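Local coordinates for cellulase (Bacteroides salanitronis, PDB 6WQY), which acts as a broad-specificity endoglucanase of glycoside hydrolase family 5, probably cutting internal beta-1,4-glucan linkages with the TIM-barrel domain of a longer protein, at residues A[129-132]-A[133-136]; A[48-51]-A[52-55]; A[149-152]-A[153-157]; A[331-334]-A[335-339]; A[208-211]-A[212-216]. All blocks are in the same frame, centred on the assembly; numbering follows the deposited sequence. Where two conformers were deposited one is given.

Interaction 1: residues A[129-132]-A[133-136]; sequences WLDI and KDAA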
loop_
_atom_site.group_PDB
_atom_site.type_symbol
_atom_site.label_atom_id
_atom_site.label_comp_id
_atom_site.label_asym_id
_atom_site.label_seq_id
_atom_site.Cartn_x
_atom_site.Cartn_y
_atom_site.Cartn_z
ATOM N N TRP A 129 -13.028 14.625 -3.426
ATOM C CA TRP A 129 -13.583 14.403 -4.761
ATOM C C TRP A 129 -13.812 12.923 -5.055
ATOM O O TRP A 129 -14.724 12.576 -5.815
ATOM C CB TRP A 129 -12.677 15.004 -5.849
ATOM C CG TRP A 129 -11.328 14.349 -5.988
ATOM C CD1 TRP A 129 -10.178 14.702 -5.347
ATOM C CD2 TRP A 129 -10.990 13.232 -6.827
ATOM N NE1 TRP A 129 -9.153 13.878 -5.724
ATOM C CE2 TRP A 129 -9.614 12.972 -6.638
ATOM C CE3 TRP A 129 -11.703 12.436 -7.731
ATOM C CZ2 TRP A 129 -8.952 11.949 -7.298
ATOM C CZ3 TRP A 129 -11.043 11.425 -8.394
ATOM C CH2 TRP A 129 -9.674 11.183 -8.170
ATOM N N LEU A 130 -12.979 12.048 -4.516
ATOM C CA LEU A 130 -13.026 10.617 -4.804
ATOM C C LEU A 130 -14.059 10.048 -3.844
ATOM O O LEU A 130 -13.730 9.639 -2.731
ATOM C CB LEU A 130 -11.619 10.065 -4.643
ATOM C CG LEU A 130 -11.360 8.614 -5.010
ATOM C CD1 LEU A 130 -11.825 8.246 -6.396
ATOM C CD2 LEU A 130 -9.866 8.363 -4.865
ATOM N N ASP A 131 -15.333 10.055 -4.270
ATOM C CA ASP A 131 -16.505 9.957 -3.386
ATOM C C ASP A 131 -17.404 8.790 -3.786
ATOM O O ASP A 131 -18.330 8.940 -4.586
ATOM C CB ASP A 131 -17.247 11.305 -3.496
ATOM C CG ASP A 131 -18.536 11.352 -2.711
ATOM O OD1 ASP A 131 -18.872 10.427 -1.950
ATOM O OD2 ASP A 131 -19.279 12.367 -2.903
ATOM N N ILE A 132 -17.131 7.621 -3.199
ATOM C CA ILE A 132 -17.864 6.400 -3.539
ATOM C C ILE A 132 -19.316 6.480 -3.093
ATOM O O ILE A 132 -20.206 5.929 -3.753
ATOM C CB ILE A 132 -17.145 5.169 -2.952
ATOM C CG1 ILE A 132 -17.765 3.852 -3.431
ATOM C CG2 ILE A 132 -17.154 5.210 -1.421
ATOM C CD1 ILE A 132 -17.464 3.519 -4.875
ATOM N N LYS A 133 -19.590 7.132 -1.965
ATOM C CA LYS A 133 -20.951 7.142 -1.451
ATOM C C LYS A 133 -21.901 7.776 -2.454
ATOM O O LYS A 133 -22.936 7.199 -2.805
ATOM C CB LYS A 133 -21.021 7.875 -0.114
ATOM C CG LYS A 133 -22.389 7.697 0.557
ATOM C CD LYS A 133 -22.470 8.289 1.966
ATOM C CE LYS A 133 -22.372 9.808 1.943
ATOM N NZ LYS A 133 -22.425 10.415 3.308
ATOM N N ASP A 134 -21.546 8.966 -2.944
ATOM C CA ASP A 134 -22.409 9.671 -3.884
ATOM C C ASP A 134 -22.255 9.158 -5.305
ATOM O O ASP A 134 -23.217 9.212 -6.073
ATOM C CB ASP A 134 -22.146 11.170 -3.801
ATOM C CG ASP A 134 -22.478 11.740 -2.436
ATOM O OD1 ASP A 134 -23.606 11.506 -1.949
ATOM O OD2 ASP A 134 -21.596 12.403 -1.846
ATOM N N ALA A 135 -21.085 8.642 -5.677
ATOM C CA ALA A 135 -20.951 8.068 -7.008
ATOM C C ALA A 135 -21.886 6.887 -7.186
ATOM O O ALA A 135 -22.386 6.652 -8.295
ATOM C CB ALA A 135 -19.519 7.608 -7.252
ATOM N N ALA A 136 -22.170 6.147 -6.116
ATOM C CA ALA A 136 -23.033 4.983 -6.211
ATOM C C ALA A 136 -24.507 5.348 -6.288
ATOM O O ALA A 136 -25.320 4.480 -6.616
ATOM C CB ALA A 136 -22.794 4.061 -5.006
#
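Asp131 and Ile132 lead the chain into the short helix 132-135, and their carbonyls begin its bonding pattern: Ala135 N donates to Asp131 O at 3.0 Å and Ala136 N to Ile132 O at 3.1 Å. Asp131 occupies the N-cap. With CG swung opposite its backbone N (chi1 176°), the carboxylate reaches forward over the first turn, where OD1 accepts from Asp134 N at 3.2 Å. The bond is nearly straight at the hydrogen, 175°, although the donor comes from above the carboxylate plane. A short acid suits this place, because it offers an acceptor to a first-turn N-H that no helix carbonyl can serve, and its charge is probably welcome at the positive end of the helix dipole. Such a side-chain cap starts the helix in the loop that follows strand 114-118 of the TIM barrel. Ser126 reinforces it from outside: its OG bonds to both Asp131 OD1 and Lys133 N. Asp134 has two conformers, so its side-chain contacts are less certain. In the conformer given it leans back across its partner, the two carboxylate planes 85° apart, and the OD2 atoms of Asp131 and Asp134 come to 2.5 Å, which would suit a shared proton but stays doubtful. Ala135 CB, a small methyl, lies 3.2 Å from Asp131 O. Ile132 packs on Val195 and Trp199 of helix 191-209, an apolar residue suited to that buried place, while Lys133, exposed, bends at chi3 and touches Asp177.

Interaction 2: residues A[48-51]-A[52-55]; sequences VADE and TSWG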
loop_
_atom_site.group_PDB
_atom_site.type_symbol
_atom_site.label_atom_id
_atom_site.label_comp_id
_atom_site.label_asym_id
_atom_site.label_seq_id
_atom_site.Cartn_x
_atom_site.Cartn_y
_atom_site.Cartn_z
ATOM N N VAL A 48 -4.550 21.106 1.457
ATOM C CA VAL A 48 -3.504 20.971 0.460
ATOM C C VAL A 48 -2.490 19.966 0.961
ATOM O O VAL A 48 -2.096 19.985 2.135
ATOM C CB VAL A 48 -2.825 22.326 0.161
ATOM C CG1 VAL A 48 -1.835 22.189 -0.983
ATOM C CG2 VAL A 48 -3.876 23.381 -0.144
ATOM N N ALA A 49 -2.059 19.088 0.073
ATOM C CA ALA A 49 -0.932 18.217 0.357
ATOM C C ALA A 49 0.232 19.042 0.875
ATOM O O ALA A 49 0.525 20.114 0.354
ATOM C CB ALA A 49 -0.537 17.467 -0.920
ATOM N N ASP A 50 0.874 18.553 1.935
ATOM C CA ASP A 50 1.862 19.336 2.684
ATOM C C ASP A 50 2.792 18.310 3.357
ATOM O O ASP A 50 2.520 17.842 4.460
ATOM C CB ASP A 50 1.163 20.248 3.673
ATOM C CG ASP A 50 2.092 21.242 4.325
ATOM O OD1 ASP A 50 3.306 20.995 4.359
ATOM O OD2 ASP A 50 1.576 22.269 4.838
ATOM N N GLU A 51 3.858 17.964 2.647
ATOM C CA GLU A 51 4.716 16.834 2.991
ATOM C C GLU A 51 5.294 16.914 4.397
ATOM O O GLU A 51 5.528 15.868 5.023
ATOM C CB GLU A 51 5.853 16.797 1.967
ATOM C CG GLU A 51 6.824 15.670 2.182
ATOM C CD GLU A 51 8.024 15.677 1.232
ATOM O OE1 GLU A 51 8.063 16.467 0.248
ATOM O OE2 GLU A 51 8.926 14.860 1.477
ATOM N N THR A 52 5.573 18.106 4.893
ATOM C CA THR A 52 6.257 18.251 6.167
ATOM C C THR A 52 5.303 18.584 7.309
ATOM O O THR A 52 5.769 18.959 8.394
ATOM C CB THR A 52 7.364 19.304 6.068
ATOM O OG1 THR A 52 6.811 20.557 5.671
ATOM C CG2 THR A 52 8.412 18.886 5.055
ATOM N N SER A 53 3.990 18.431 7.111
ATOM C CA SER A 53 3.031 18.879 8.106
ATOM C C SER A 53 2.595 17.808 9.096
ATOM O O SER A 53 1.883 18.147 10.056
ATOM C CB SER A 53 1.790 19.459 7.416
ATOM O OG SER A 53 1.024 18.470 6.766
ATOM N N TRP A 54 2.970 16.546 8.882
ATOM C CA TRP A 54 2.573 15.458 9.772
ATOM C C TRP A 54 3.802 14.803 10.400
ATOM O O TRP A 54 3.925 13.573 10.428
ATOM C CB TRP A 54 1.723 14.405 9.058
ATOM C CG TRP A 54 0.331 14.833 8.687
ATOM C CD1 TRP A 54 -0.253 16.061 8.852
ATOM C CD2 TRP A 54 -0.658 14.004 8.069
ATOM N NE1 TRP A 54 -1.541 16.032 8.389
ATOM C CE2 TRP A 54 -1.813 14.784 7.886
ATOM C CE3 TRP A 54 -0.673 12.671 7.656
ATOM C CZ2 TRP A 54 -2.976 14.272 7.311
ATOM C CZ3 TRP A 54 -1.822 12.158 7.097
ATOM C CH2 TRP A 54 -2.962 12.957 6.928
ATOM N N GLY A 55 4.726 15.613 10.890
ATOM C CA GLY A 55 5.767 15.109 11.748
ATOM C C GLY A 55 7.055 14.678 11.087
ATOM O O GLY A 55 7.972 14.244 11.806
HETATM O O HOH W 1 4.673 21.936 6.631
HETATM O O HOH W 2 5.624 20.635 3.194
HETATM O O HOH W 3 5.018 15.035 7.571
#
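Asp50 and Ser53 face each other across a type I beta turn, which carries the chain out of strand 48-49, one arm of a small two-stranded antiparallel sheet, into the loop leading to helix 61-70. Ser53 grips the carbonyl of Asp50 twice. Its N approaches Asp50 O at 3.1 Å from well above the carbonyl plane, the usual turn bond, while its hydroxyl OG donates to Asp50 O at 2.8 Å from within that plane, on a lone pair. The two donors therefore meet the oxygen from different directions. What allows the second bond is the chi1 of Ser53, 70°, which tucks OG between the backbone N and the carbonyl carbon and points it back across the turn; serine suits the position because a hydroxyl one carbon from the backbone is just long enough. The carboxylate of Asp50 lies over the same serine, its CG 3.6 Å from Ser53 CB. Asp50 OD1 and Thr52 OG1 stand 3.8 Å apart, and a water bonded to both bridges them; another water donates to Asp50 OD1 and accepts from Thr52 N, so an acid here can gather the solvent at the mouth of the turn. Glu51 points the other way. Its chain runs extended from the turn toward the protein, where OE2 forms a salt bridge with Arg100 and bonds to Gln40 and Ala59, while the Trp54 ring meets that of His44. Further round, one water spans the backbone, donating to Glu51 O at 2.7 Å and accepting from Trp54 N at 2.9 Å.

Interaction 3: residues A[149-152]-A[153-157]; sequences LAAM and WTQIA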
loop_
_atom_site.group_PDB
_atom_site.type_symbol
_atom_site.label_atom_id
_atom_site.label_comp_id
_atom_site.label_asym_id
_atom_site.label_seq_id
_atom_site.Cartn_x
_atom_site.Cartn_y
_atom_site.Cartn_z
ATOM N N LEU A 149 -10.245 10.755 -12.244
ATOM C CA LEU A 149 -9.331 9.625 -12.108
ATOM C C LEU A 149 -8.569 9.380 -13.408
ATOM O O LEU A 149 -7.349 9.168 -13.396
ATOM C CB LEU A 149 -10.138 8.394 -11.700
ATOM C CG LEU A 149 -9.378 7.141 -11.291
ATOM C CD1 LEU A 149 -8.637 7.342 -9.985
ATOM C CD2 LEU A 149 -10.367 5.992 -11.178
ATOM N N ALA A 150 -9.269 9.405 -14.540
ATOM C CA ALA A 150 -8.623 9.153 -15.819
ATOM C C ALA A 150 -7.671 10.289 -16.173
ATOM O O ALA A 150 -6.560 10.047 -16.669
ATOM C CB ALA A 150 -9.684 8.980 -16.909
ATOM N N ALA A 151 -8.076 11.537 -15.938
ATOM C CA ALA A 151 -7.226 12.670 -16.301
ATOM C C ALA A 151 -5.972 12.704 -15.434
ATOM O O ALA A 151 -4.870 12.955 -15.935
ATOM C CB ALA A 151 -7.997 13.979 -16.173
ATOM N N MET A 152 -6.113 12.468 -14.133
ATOM C CA MET A 152 -4.950 12.445 -13.256
ATOM C C MET A 152 -4.009 11.318 -13.631
ATOM O O MET A 152 -2.800 11.527 -13.762
ATOM C CB MET A 152 -5.388 12.330 -11.796
ATOM C CG MET A 152 -6.034 13.597 -11.244
ATOM S SD MET A 152 -6.642 13.388 -9.566
ATOM C CE MET A 152 -5.121 13.143 -8.654
ATOM N N TRP A 153 -4.540 10.106 -13.802
ATOM C CA TRP A 153 -3.682 8.972 -14.117
ATOM C C TRP A 153 -3.050 9.111 -15.493
ATOM O O TRP A 153 -1.924 8.641 -15.686
ATOM C CB TRP A 153 -4.418 7.644 -13.933
ATOM C CG TRP A 153 -4.351 7.186 -12.510
ATOM C CD1 TRP A 153 -5.380 7.047 -11.617
ATOM C CD2 TRP A 153 -3.157 6.834 -11.799
ATOM N NE1 TRP A 153 -4.887 6.620 -10.392
ATOM C CE2 TRP A 153 -3.528 6.474 -10.488
ATOM C CE3 TRP A 153 -1.808 6.763 -12.152
ATOM C CZ2 TRP A 153 -2.606 6.086 -9.535
ATOM C CZ3 TRP A 153 -0.890 6.365 -11.199
ATOM C CH2 TRP A 153 -1.292 6.045 -9.904
ATOM N N THR A 154 -3.719 9.756 -16.456
ATOM C CA THR A 154 -3.068 10.023 -17.741
ATOM C C THR A 154 -1.826 10.883 -17.539
ATOM O O THR A 154 -0.750 10.593 -18.076
ATOM C CB THR A 154 -4.051 10.702 -18.705
ATOM O OG1 THR A 154 -5.124 9.803 -19.004
ATOM C CG2 THR A 154 -3.373 11.098 -20.001
ATOM N N GLN A 155 -1.961 11.952 -16.750
ATOM C CA GLN A 155 -0.824 12.831 -16.499
ATOM C C GLN A 155 0.280 12.123 -15.725
ATOM O O GLN A 155 1.473 12.309 -16.023
ATOM C CB GLN A 155 -1.284 14.070 -15.742
ATOM C CG GLN A 155 -2.120 15.027 -16.546
ATOM C CD GLN A 155 -2.754 16.056 -15.652
ATOM O OE1 GLN A 155 -2.108 17.030 -15.263
ATOM N NE2 GLN A 155 -4.001 15.836 -15.293
ATOM N N ILE A 156 -0.077 11.345 -14.705
ATOM C CA ILE A 156 0.943 10.640 -13.927
ATOM C C ILE A 156 1.657 9.624 -14.807
ATOM O O ILE A 156 2.894 9.547 -14.836
ATOM C CB ILE A 156 0.307 9.988 -12.688
ATOM C CG1 ILE A 156 -0.270 11.047 -11.747
ATOM C CG2 ILE A 156 1.327 9.115 -11.981
ATOM C CD1 ILE A 156 -1.283 10.475 -10.748
ATOM N N ALA A 157 0.887 8.843 -15.567
ATOM C CA ALA A 157 1.493 7.853 -16.453
ATOM C C ALA A 157 2.404 8.517 -17.471
ATOM O O ALA A 157 3.512 8.023 -17.749
ATOM C CB ALA A 157 0.398 7.054 -17.155
#
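Leu149 to Ile156 form two turns of a regular alpha helix, and the backbone bonds set the scaffold: Trp153 N donates to Leu149 O at 3.0 Å and Ile156 N to Met152 O at 2.9 Å. Two polar side chains add bonds to carbonyls already in use. Thr154 OG1 donates to Ala150 O at 2.8 Å, from the face opposite to that taken by Thr154 N; its chi1 of -64° sets the hydroxyl beside its own backbone N, pointing back up the helix. Threonine can thus satisfy its hydroxyl within the helix. Gln155 repeats the scheme with a longer arm: NE2 reaches Ala151 O at 3.1 Å from far above the carbonyl plane, across from Gln155 N. Ile93 N and Tyr91 O complete the amide's bonds, holding it near Glu95, a residue seen to bind magnesium. Apolar contact occupies the barrel-facing side. Leu149 and Trp153 run side by side; in the conformer given, Leu149 CD1 lies in the plane of the indole at its edge, 3.7 Å from Trp153 CD1. Ile156 CD1 lies over one face, offset toward the rim. The buried indole N-H is met by Ala171 O, and Phe203 packs edge-to-face. Helix 139-159, between strand 114-118 and strand 167-170, belongs to the outer layer of a TIM barrel.

Interaction 4: residues A[331-334]-A[335-339]; sequences VCKA and AKDYG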
loop_
_atom_site.group_PDB
_atom_site.type_symbol
_atom_site.label_atom_id
_atom_site.label_comp_id
_atom_site.label_asym_id
_atom_site.label_seq_id
_atom_site.Cartn_x
_atom_site.Cartn_y
_atom_site.Cartn_z
ATOM N N VAL A 331 3.743 -12.453 10.859
ATOM C CA VAL A 331 2.972 -11.948 9.734
ATOM C C VAL A 331 3.810 -11.946 8.463
ATOM O O VAL A 331 3.306 -12.272 7.385
ATOM C CB VAL A 331 2.401 -10.554 10.059
ATOM C CG1 VAL A 331 1.759 -9.937 8.832
ATOM C CG2 VAL A 331 1.384 -10.649 11.185
ATOM N N CYS A 332 5.090 -11.568 8.552
ATOM C CA CYS A 332 5.919 -11.564 7.346
ATOM C C CYS A 332 6.152 -12.977 6.818
ATOM O O CYS A 332 6.129 -13.199 5.599
ATOM C CB CYS A 332 7.235 -10.835 7.582
ATOM S SG CYS A 332 7.067 -9.037 7.672
ATOM N N LYS A 333 6.373 -13.941 7.713
ATOM C CA LYS A 333 6.543 -15.323 7.276
ATOM C C LYS A 333 5.260 -15.860 6.649
ATOM O O LYS A 333 5.308 -16.563 5.630
ATOM C CB LYS A 333 6.997 -16.174 8.459
ATOM C CG LYS A 333 7.155 -17.657 8.151
ATOM C CD LYS A 333 8.117 -17.902 6.999
ATOM C CE LYS A 333 8.383 -19.391 6.817
ATOM N NZ LYS A 333 8.951 -19.695 5.475
ATOM N N ALA A 334 4.102 -15.524 7.223
ATOM C CA ALA A 334 2.838 -15.943 6.638
ATOM C C ALA A 334 2.622 -15.282 5.288
ATOM O O ALA A 334 2.145 -15.929 4.342
ATOM C CB ALA A 334 1.691 -15.644 7.593
ATOM N N ALA A 335 2.963 -14.000 5.162
ATOM C CA ALA A 335 2.843 -13.339 3.869
ATOM C C ALA A 335 3.647 -14.089 2.810
ATOM O O ALA A 335 3.145 -14.379 1.713
ATOM C CB ALA A 335 3.308 -11.887 3.989
ATOM N N LYS A 336 4.895 -14.426 3.122
ATOM C CA LYS A 336 5.713 -15.199 2.191
ATOM C C LYS A 336 5.050 -16.530 1.863
ATOM O O LYS A 336 4.967 -16.931 0.691
ATOM C CB LYS A 336 7.102 -15.411 2.794
ATOM C CG LYS A 336 8.038 -16.257 1.955
ATOM C CD LYS A 336 8.356 -15.608 0.632
ATOM C CE LYS A 336 9.434 -16.376 -0.118
ATOM N NZ LYS A 336 9.620 -15.810 -1.477
ATOM N N ASP A 337 4.589 -17.246 2.890
ATOM C CA ASP A 337 4.004 -18.567 2.678
ATOM C C ASP A 337 2.733 -18.527 1.839
ATOM O O ASP A 337 2.400 -19.520 1.176
ATOM C CB ASP A 337 3.690 -19.220 4.022
ATOM C CG ASP A 337 4.927 -19.645 4.787
ATOM O OD1 ASP A 337 6.020 -19.737 4.190
ATOM O OD2 ASP A 337 4.786 -19.907 6.001
ATOM N N TYR A 338 1.979 -17.431 1.894
ATOM C CA TYR A 338 0.691 -17.318 1.213
ATOM C C TYR A 338 0.770 -16.460 -0.042
ATOM O O TYR A 338 -0.274 -16.130 -0.624
ATOM C CB TYR A 338 -0.389 -16.813 2.174
ATOM C CG TYR A 338 -0.818 -17.865 3.169
ATOM C CD1 TYR A 338 -1.845 -18.745 2.873
ATOM C CD2 TYR A 338 -0.173 -18.007 4.402
ATOM C CE1 TYR A 338 -2.235 -19.730 3.773
ATOM C CE2 TYR A 338 -0.559 -18.982 5.304
ATOM C CZ TYR A 338 -1.590 -19.842 4.986
ATOM O OH TYR A 338 -1.968 -20.814 5.892
ATOM N N GLY A 339 1.969 -16.055 -0.459
ATOM C CA GLY A 339 2.165 -15.508 -1.790
ATOM C C GLY A 339 2.087 -14.013 -1.957
ATOM O O GLY A 339 1.943 -13.546 -3.093
#
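Lys333 and Asp337 are brought together by complementary torsions: Lys333 places CG opposite its backbone N (chi1 177°) and then bends at chi2 (56°), while Asp337 keeps CG beside its backbone N (chi1 -71°), leaning back along the helix toward the lysine. The two side chains meet one turn apart on the outer surface. Lys333 NZ donates to Asp337 OD1 at 3.2 Å, reaching the oxygen on its syn side and close to the carboxylate plane. This salt bridge belongs to one of two lysine conformers, so it is probably held only part of the time. A long flexible base and a short acid suit such an i, i+4 pair at the solvent side, and the backbone beneath joins them again, Asp337 N to Lys333 O at 2.9 Å. Where the helix meets its neighbours the residues are small: Ala335 rests on Ile307 of strand 305-310 and Ala334 on Val287 of helix 284-299. Tyr338 turns the edge of its ring to Ala334 O, with CD2 3.1 Å from that oxygen and nearly in the plane of the ring; beyond, it packs on Phe291 and Lys295. Tyr338 N still bonds to Ala334 O at 2.9 Å, but here helical geometry is lost. Gly339, at a positive phi that glycine adopts easily, donates weakly from its N to Lys336 O, while the N-H of the following residue returns to Ala335 O: a Schellman motif, closing the helix of a TIM-barrel beta-alpha-beta unit before strand 342-346.

Interaction 5: residues A[208-211]-A[212-216]; sequences RATG and GNNQT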
loop_
_atom_site.group_PDB
_atom_site.type_symbol
_atom_site.label_atom_id
_atom_site.label_comp_id
_atom_site.label_asym_id
_atom_site.label_seq_id
_atom_site.Cartn_x
_atom_site.Cartn_y
_atom_site.Cartn_z
ATOM N N ARG A 208 -3.028 2.249 -19.632
ATOM C CA ARG A 208 -2.640 1.503 -20.824
ATOM C C ARG A 208 -2.720 2.367 -22.076
ATOM O O ARG A 208 -1.916 2.195 -22.993
ATOM C CB ARG A 208 -3.499 0.250 -20.996
ATOM C CG ARG A 208 -3.413 -0.756 -19.866
ATOM C CD ARG A 208 -2.001 -1.179 -19.527
ATOM N NE ARG A 208 -2.024 -2.266 -18.543
ATOM C CZ ARG A 208 -1.076 -2.499 -17.645
ATOM N NH1 ARG A 208 -0.019 -1.708 -17.561
ATOM N NH2 ARG A 208 -1.192 -3.513 -16.804
ATOM N N ALA A 209 -3.675 3.301 -22.133
ATOM C CA ALA A 209 -3.854 4.121 -23.322
ATOM C C ALA A 209 -2.655 5.012 -23.591
ATOM O O ALA A 209 -2.466 5.450 -24.733
ATOM C CB ALA A 209 -5.102 4.984 -23.180
ATOM N N THR A 210 -1.826 5.283 -22.581
ATOM C CA THR A 210 -0.650 6.113 -22.809
ATOM C C THR A 210 0.462 5.362 -23.532
ATOM O O THR A 210 1.415 5.994 -23.989
ATOM C CB THR A 210 -0.116 6.722 -21.506
ATOM O OG1 THR A 210 0.428 5.699 -20.661
ATOM C CG2 THR A 210 -1.195 7.507 -20.776
ATOM N N GLY A 211 0.367 4.040 -23.642
ATOM C CA GLY A 211 1.286 3.296 -24.480
ATOM C C GLY A 211 2.670 3.141 -23.875
ATOM O O GLY A 211 2.922 3.394 -22.692
ATOM N N GLY A 212 3.580 2.665 -24.718
ATOM C CA GLY A 212 4.969 2.535 -24.325
ATOM C C GLY A 212 5.120 1.593 -23.160
ATOM O O GLY A 212 4.422 0.568 -23.052
ATOM N N ASN A 213 6.031 1.952 -22.248
ATOM C CA ASN A 213 6.264 1.150 -21.058
ATOM C C ASN A 213 4.997 0.994 -20.232
ATOM O O ASN A 213 4.832 -0.009 -19.530
ATOM C CB ASN A 213 7.352 1.799 -20.198
ATOM C CG ASN A 213 8.728 1.700 -20.824
ATOM O OD1 ASN A 213 9.145 0.627 -21.264
ATOM N ND2 ASN A 213 9.436 2.824 -20.878
ATOM N N ASN A 214 4.098 1.976 -20.283
ATOM C CA ASN A 214 2.871 1.895 -19.494
ATOM C C ASN A 214 1.944 0.785 -19.960
ATOM O O ASN A 214 1.050 0.401 -19.203
ATOM C CB ASN A 214 2.175 3.253 -19.487
ATOM C CG ASN A 214 2.953 4.287 -18.709
ATOM O OD1 ASN A 214 3.608 3.967 -17.713
ATOM N ND2 ASN A 214 2.913 5.524 -19.161
ATOM N N GLN A 215 2.149 0.238 -21.162
ATOM C CA GLN A 215 1.322 -0.870 -21.631
ATOM C C GLN A 215 1.589 -2.151 -20.862
ATOM O O GLN A 215 0.708 -3.018 -20.773
ATOM C CB GLN A 215 1.582 -1.147 -23.113
ATOM C CG GLN A 215 1.194 -0.018 -24.013
ATOM C CD GLN A 215 0.694 -0.493 -25.360
ATOM O OE1 GLN A 215 1.077 -1.563 -25.839
ATOM N NE2 GLN A 215 -0.167 0.300 -25.981
ATOM N N THR A 216 2.797 -2.304 -20.315
ATOM C CA THR A 216 3.216 -3.547 -19.678
ATOM C C THR A 216 3.642 -3.352 -18.226
ATOM O O THR A 216 4.215 -4.274 -17.633
ATOM C CB THR A 216 4.345 -4.216 -20.482
ATOM O OG1 THR A 216 5.370 -3.261 -20.772
ATOM C CG2 THR A 216 3.815 -4.771 -21.798
#
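Arg208 and Gln215 come back to within 4.7 Å at their CA atoms, because the chain leaves helix 191-209 at Gly211 and doubles over through two glycines, both with positive phi, a conformation that residues without a side chain reach readily. Asn214 N makes a weak bond to Gly211 O, 3.0 Å, across the turn, and Gln215 CG lies 3.3 Å from Gly211 CA, a closeness that the bare glycine permits. Arg208 spans the gap with its guanidinium. NH1 donates to Asn214 O at 2.9 Å in the plane of the group, while Gln215 O sits 3.2 Å above one face of that plane, offset toward the rim. Arginine suits the spot because its several N-H groups serve partners together: NH2 forms a salt bridge with Asp240, and NH1 also bonds to Arg217 O. Asn214 takes the other side of the loop, its ND2 donating to Thr210 OG1 at 2.9 Å. The chi1 of Thr210, 68°, sets that hydroxyl between backbone N and carbonyl carbon, where it also bonds to Val207 O. Asn214 ND2 also bonds to Ala157 O of helix 139-159 and OD1 to Arg217 NE, so both ends of the buried amide are occupied and its rotation is probably fixed. Thr210 packs on Ala157 and Asn158 of the same helix, and the loop then runs on to barrel strand 219-222.

In the fold
All five contacts are local and lie in series along the chain, so none nests in or crosses another. Interaction 2 comes first, turning the chain from the small antiparallel sheet toward helix 61-70. Interaction 1 starts helix 132-135, and interaction 3 belongs to the next helix, 139-159; the two touch where Trp129 CZ2 lies 3.5 Å from Met152 SD. Interaction 5 closes the loop between helix 191-209 and strand 219-222 and joins interaction 3 through a probable hydrogen bond, Asn214 ND2 to Ala157 O. Interaction 4 ends helix 318-337, on the other side of the chain's centre from interactions 1, 2 and 3, just before the last barrel strand.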